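Local structure of F420-dependent methylenetetrahydromethanopterin dehydrogenase (Methanopyrus kandleri, 1QV9) at residues 7-12 against 51-56; 42-47 against 78-83. The protein catalyses the reversible, coenzyme F420-dependent reduction of methenyl-tetrahydromethanopterin to methylene-tetrahydromethanopterin in methanogenesis from carbon dioxide. All coordinates share one frame; numbering follows the deposited sequence. Where two conformers were deposited one is given.

Contact 1: residues 7-12 against 51-56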
loop_
_atom_site.group_PDB
_atom_site.type_symbol
_atom_site.label_atom_id
_atom_site.label_comp_id
_atom_site.label_asym_id
_atom_site.label_seq_id
_atom_site.Cartn_x
_atom_site.Cartn_y
_atom_site.Cartn_z
ATOM N N ILE A 7 -37.501 6.429 -19.710
ATOM C CA ILE A 7 -36.811 7.717 -19.824
ATOM C C ILE A 7 -36.191 7.947 -18.459
ATOM O O ILE A 7 -36.823 7.686 -17.439
ATOM C CB ILE A 7 -37.781 8.884 -20.116
ATOM C CG1 ILE A 7 -38.463 8.688 -21.477
ATOM C CG2 ILE A 7 -37.008 10.250 -20.107
ATOM C CD1 ILE A 7 -39.534 9.731 -21.783
ATOM N N PHE A 8 -34.946 8.409 -18.441
ATOM C CA PHE A 8 -34.241 8.721 -17.196
ATOM C C PHE A 8 -34.049 10.225 -17.160
ATOM O O PHE A 8 -33.636 10.807 -18.156
ATOM C CB PHE A 8 -32.868 8.040 -17.154
ATOM C CG PHE A 8 -32.953 6.547 -16.982
ATOM C CD1 PHE A 8 -33.157 5.710 -18.081
ATOM C CD2 PHE A 8 -32.826 5.981 -15.707
ATOM C CE1 PHE A 8 -33.227 4.311 -17.920
ATOM C CE2 PHE A 8 -32.891 4.563 -15.536
ATOM C CZ PHE A 8 -33.091 3.739 -16.656
ATOM N N ILE A 9 -34.342 10.861 -16.025
ATOM C CA ILE A 9 -34.167 12.318 -15.905
ATOM C C ILE A 9 -33.087 12.539 -14.862
ATOM O O ILE A 9 -33.177 11.998 -13.755
ATOM C CB ILE A 9 -35.471 12.995 -15.444
ATOM C CG1 ILE A 9 -36.628 12.588 -16.349
ATOM C CG2 ILE A 9 -35.298 14.511 -15.407
ATOM C CD1 ILE A 9 -38.017 13.011 -15.774
ATOM N N LYS A 10 -32.070 13.349 -15.192
ATOM C CA LYS A 10 -30.948 13.572 -14.285
ATOM C C LYS A 10 -30.769 15.058 -14.006
ATOM O O LYS A 10 -30.449 15.836 -14.920
ATOM C CB LYS A 10 -29.624 13.016 -14.888
ATOM C CG LYS A 10 -29.668 11.528 -15.218
ATOM C CD LYS A 10 -28.319 10.974 -15.676
ATOM C CE LYS A 10 -28.472 9.489 -16.050
ATOM N NZ LYS A 10 -27.159 8.803 -16.191
ATOM N N CYS A 11 -30.997 15.451 -12.750
ATOM C CA CYS A 11 -30.831 16.838 -12.310
ATOM C C CYS A 11 -30.000 16.819 -11.041
ATOM O O CYS A 11 -30.393 16.179 -10.041
ATOM C CB CYS A 11 -32.188 17.488 -12.047
ATOM S SG CYS A 11 -33.263 17.596 -13.496
ATOM N N GLY A 12 -28.872 17.534 -11.031
ATOM C CA GLY A 12 -27.995 17.477 -9.879
ATOM C C GLY A 12 -27.170 16.211 -10.061
ATOM O O GLY A 12 -27.353 15.519 -11.064
ATOM N N ALA A 51 -38.095 22.258 -16.233
ATOM C CA ALA A 51 -37.689 22.172 -17.630
ATOM C C ALA A 51 -37.263 20.754 -18.008
ATOM O O ALA A 51 -37.582 20.306 -19.087
ATOM C CB ALA A 51 -36.526 23.162 -17.907
ATOM N N ALA A 52 -36.531 20.082 -17.121
ATOM C CA ALA A 52 -36.091 18.713 -17.374
ATOM C C ALA A 52 -37.292 17.775 -17.471
ATOM O O ALA A 52 -37.384 16.944 -18.385
ATOM C CB ALA A 52 -35.172 18.239 -16.261
ATOM N N VAL A 53 -38.214 17.883 -16.523
ATOM C CA VAL A 53 -39.373 17.004 -16.551
ATOM C C VAL A 53 -40.270 17.298 -17.774
ATOM O O VAL A 53 -40.819 16.376 -18.383
ATOM C CB VAL A 53 -40.157 17.108 -15.217
ATOM C CG1 VAL A 53 -41.385 16.191 -15.246
ATOM C CG2 VAL A 53 -39.252 16.685 -14.066
ATOM N N GLU A 54 -40.404 18.571 -18.142
ATOM C CA GLU A 54 -41.196 18.947 -19.319
ATOM C C GLU A 54 -40.578 18.288 -20.561
ATOM O O GLU A 54 -41.299 17.759 -21.421
ATOM C CB GLU A 54 -41.235 20.478 -19.448
ATOM C CG GLU A 54 -42.301 20.991 -20.408
ATOM C CD GLU A 54 -42.350 22.520 -20.474
ATOM O OE1 GLU A 54 -42.525 23.162 -19.414
ATOM O OE2 GLU A 54 -42.220 23.073 -21.588
HETATM N N MSE A 55 -39.244 18.305 -20.655
HETATM C CA MSE A 55 -38.545 17.667 -21.780
HETATM C C MSE A 55 -38.915 16.189 -21.816
HETATM O O MSE A 55 -39.210 15.619 -22.869
HETATM C CB MSE A 55 -37.014 17.754 -21.607
HETATM C CG MSE A 55 -36.279 18.732 -22.497
HETATM SE SE MSE A 55 -34.355 18.399 -22.424
HETATM C CE MSE A 55 -34.150 18.657 -20.499
ATOM N N ALA A 56 -38.868 15.550 -20.653
ATOM C CA ALA A 56 -39.165 14.136 -20.580
ATOM C C ALA A 56 -40.606 13.820 -21.002
ATOM O O ALA A 56 -40.855 12.870 -21.744
ATOM C CB ALA A 56 -38.935 13.648 -19.161
#
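Ile9 and Cys11 close on the methyl of Ala52 from the strand side, and here the packing is tight. Cys11 SG comes to 3.4 Å from Ala52 CB, a short approach for sulfur and methyl, while Ile9 CG2 presses on the same carbon at 3.8 Å. Ile9 divides its two branches between successive turns of the helix. With CG1 anti to the carbonyl carbon (chi1 -53°), the longer branch runs to Ala56, where CD1 meets CB at 3.6 Å, and CG2 is left for Ala52. Strand 4-10 runs inside the parallel sheet of an alpha/beta domain, between strands 33-39 and 67-71. Helix 46-63 is the connection in the beta-alpha-beta crossover that joins those two flanking strands, so it passes over the strand between them. The axes of 7-10 and 51-56 run nearly antiparallel, at 168°, and come within 8.8 Å, a close seat made possible by the small alanines at positions 52 and 56, one helical turn apart. At the other end of the segment Ile7 extends CD1 to the carbonyl oxygen Ala56 O, 3.4 Å away, and its CG2 rests more lightly on the Ala56 methyl. The fit slackens toward Val53, where Ile9 CD1 and Val53 CG2 are 4.2 Å apart. No hydrogen bond crosses the interface. On the outer side of the helix Glu54 is exposed to solvent, while Ala51 packs on Arg36 of the second subunit.

Contact 2: residues 42-47 against 78-83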
loop_
_atom_site.group_PDB
_atom_site.type_symbol
_atom_site.label_atom_id
_atom_site.label_comp_id
_atom_site.label_asym_id
_atom_site.label_seq_id
_atom_site.Cartn_x
_atom_site.Cartn_y
_atom_site.Cartn_z
ATOM N N VAL A 42 -25.927 19.655 -13.604
ATOM C CA VAL A 42 -25.897 19.779 -12.145
ATOM C C VAL A 42 -26.974 20.675 -11.534
ATOM O O VAL A 42 -27.196 20.649 -10.312
ATOM C CB VAL A 42 -24.545 20.356 -11.695
ATOM C CG1 VAL A 42 -23.363 19.507 -12.219
ATOM C CG2 VAL A 42 -24.433 21.741 -12.248
ATOM N N LYS A 43 -27.657 21.461 -12.355
ATOM C CA LYS A 43 -28.665 22.358 -11.798
ATOM C C LYS A 43 -29.914 21.593 -11.427
ATOM O O LYS A 43 -30.423 20.772 -12.198
ATOM C CB LYS A 43 -28.955 23.506 -12.759
ATOM C CG LYS A 43 -27.749 24.467 -12.883
ATOM C CD LYS A 43 -28.129 25.780 -13.571
ATOM C CE LYS A 43 -26.911 26.704 -13.771
ATOM N NZ LYS A 43 -26.107 26.892 -12.527
HETATM N N MSE A 44 -30.387 21.866 -10.220
HETATM C CA MSE A 44 -31.542 21.166 -9.671
HETATM C C MSE A 44 -32.500 22.084 -8.915
HETATM O O MSE A 44 -33.193 21.652 -7.990
HETATM C CB MSE A 44 -31.061 20.011 -8.775
HETATM C CG MSE A 44 -30.121 20.438 -7.618
HETATM SE SE MSE A 44 -29.718 18.980 -6.417
HETATM C CE MSE A 44 -31.402 18.970 -5.381
ATOM N N ASP A 45 -32.537 23.348 -9.327
ATOM C CA ASP A 45 -33.486 24.289 -8.731
ATOM C C ASP A 45 -34.850 24.012 -9.384
ATOM O O ASP A 45 -34.943 23.390 -10.436
ATOM C CB ASP A 45 -33.063 25.714 -9.039
ATOM C CG ASP A 45 -32.834 25.912 -10.507
ATOM O OD1 ASP A 45 -31.722 25.596 -10.977
ATOM O OD2 ASP A 45 -33.778 26.330 -11.203
ATOM N N PRO A 46 -35.943 24.531 -8.797
ATOM C CA PRO A 46 -37.255 24.273 -9.390
ATOM C C PRO A 46 -37.427 24.613 -10.874
ATOM O O PRO A 46 -38.073 23.877 -11.613
ATOM C CB PRO A 46 -38.202 25.073 -8.495
ATOM C CG PRO A 46 -37.489 25.083 -7.170
ATOM C CD PRO A 46 -36.058 25.351 -7.583
ATOM N N GLU A 47 -36.868 25.737 -11.314
ATOM C CA GLU A 47 -37.024 26.129 -12.709
ATOM C C GLU A 47 -36.378 25.113 -13.643
ATOM O O GLU A 47 -36.986 24.694 -14.633
ATOM C CB GLU A 47 -36.415 27.520 -12.946
ATOM C CG GLU A 47 -36.948 28.612 -12.011
ATOM C CD GLU A 47 -36.027 28.901 -10.812
ATOM O OE1 GLU A 47 -35.960 28.079 -9.856
ATOM O OE2 GLU A 47 -35.359 29.968 -10.835
ATOM N N PRO A 78 -36.640 21.673 -2.951
ATOM C CA PRO A 78 -37.626 22.310 -3.845
ATOM C C PRO A 78 -37.665 21.812 -5.289
ATOM O O PRO A 78 -38.751 21.532 -5.816
ATOM C CB PRO A 78 -37.262 23.795 -3.778
ATOM C CG PRO A 78 -36.680 23.928 -2.418
ATOM C CD PRO A 78 -35.797 22.696 -2.305
ATOM N N GLY A 79 -36.496 21.721 -5.937
ATOM C CA GLY A 79 -36.478 21.229 -7.313
ATOM C C GLY A 79 -37.032 19.819 -7.439
ATOM O O GLY A 79 -38.008 19.569 -8.171
ATOM N N PRO A 80 -36.392 18.854 -6.762
ATOM C CA PRO A 80 -36.853 17.461 -6.816
ATOM C C PRO A 80 -38.322 17.321 -6.423
ATOM O O PRO A 80 -39.032 16.497 -6.968
ATOM C CB PRO A 80 -35.930 16.744 -5.835
ATOM C CG PRO A 80 -34.655 17.550 -5.901
ATOM C CD PRO A 80 -35.141 18.986 -5.994
ATOM N N SER A 81 -38.787 18.146 -5.483
ATOM C CA SER A 81 -40.193 18.056 -5.064
ATOM C C SER A 81 -41.119 18.405 -6.219
ATOM O O SER A 81 -42.205 17.823 -6.363
ATOM C CB SER A 81 -40.463 18.968 -3.863
ATOM O OG SER A 81 -39.751 18.490 -2.741
ATOM N N LYS A 82 -40.686 19.350 -7.056
ATOM C CA LYS A 82 -41.434 19.723 -8.237
ATOM C C LYS A 82 -41.478 18.536 -9.222
ATOM O O LYS A 82 -42.515 18.250 -9.809
ATOM C CB LYS A 82 -40.784 20.955 -8.873
ATOM C CG LYS A 82 -41.521 21.520 -10.075
ATOM C CD LYS A 82 -42.985 21.884 -9.769
ATOM C CE LYS A 82 -43.625 22.610 -10.956
ATOM N NZ LYS A 82 -45.068 22.910 -10.723
ATOM N N ALA A 83 -40.351 17.847 -9.402
ATOM C CA ALA A 83 -40.351 16.693 -10.284
ATOM C C ALA A 83 -41.323 15.636 -9.737
ATOM O O ALA A 83 -42.012 14.970 -10.527
ATOM C CB ALA A 83 -38.965 16.072 -10.368
HETATM O O HOH W 1 -33.774 22.296 -5.216
#
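The ring of Pro46 lies with one face over the backbone of Gly79, its CG 3.7 Å from Gly79 N. Beyond the CG corner, on the same side of the ring, comes Pro78, whose CB stands 3.6 Å from Pro46 CG; the two prolines run side by side and point the same way. The third ring, Pro80, is met at its edge: Met44 CE touches CG at 3.6 Å and lies close to CD as well. That selenomethionine starts with CG between its backbone N and carbonyl carbon (chi1 57°), and a bend at chi3 (-78°) swings the methyl onto the proline. Farther along, Pro80 packs on Tyr70 of strand 67-71, and Met44 also touches Pro73 and Ala77.

Two N-terminal helix ends meet here, those of 46-63 and 78-88. Asp45 is the N-cap of the first, its OD2 accepting a hydrogen bond from Cys48 N. Close by, Asp45 OD2 and Glu47 OE1 are two acceptors 3.1 Å apart; such crowding may raise the affinity of one carboxylate for a proton, while the helix end and the Cys48 bond would tend to favour the charged form of Asp45. Between the helices Gly79 presents only a CA, which lets the chain come close: its C-H points at Met44 O, 3.4 Å from CA and nearly straight at 164°. The same carbonyl oxygen accepts a hydrogen bond from a water, 2.9 Å away, and that water in turn accepts the N-H of Gly79. Because prolines flank the glycine, its N-H is the sole backbone donor among residues 78-80. With no direct hydrogen bond between the segments, the water and the C-H contact carry the polar link, and the Gly79 N-H is satisfied through the water.

Helix 46-63 serves both contacts, whose centres lie about 10 Å apart. Contact 1 takes up a later turn of it and lays that turn on the sheet, in a buried layer between helix and sheet that is almost wholly apolar, with no hydrogen bond across it. Contact 2 uses its first residues and the loop before them, where the start of helix 78-88 comes alongside; here the interface is only partly buried and admits a water, a C-H to oxygen contact and an N-cap aspartate. The two meet directly: Val53 CG2 of contact 1 packs on Ala83 CB of contact 2 at 3.8 Å, and Cys11 CB lies against Lys43 O. Each also borders the second subunit, with Lys43 forming a salt bridge to Asp25 there.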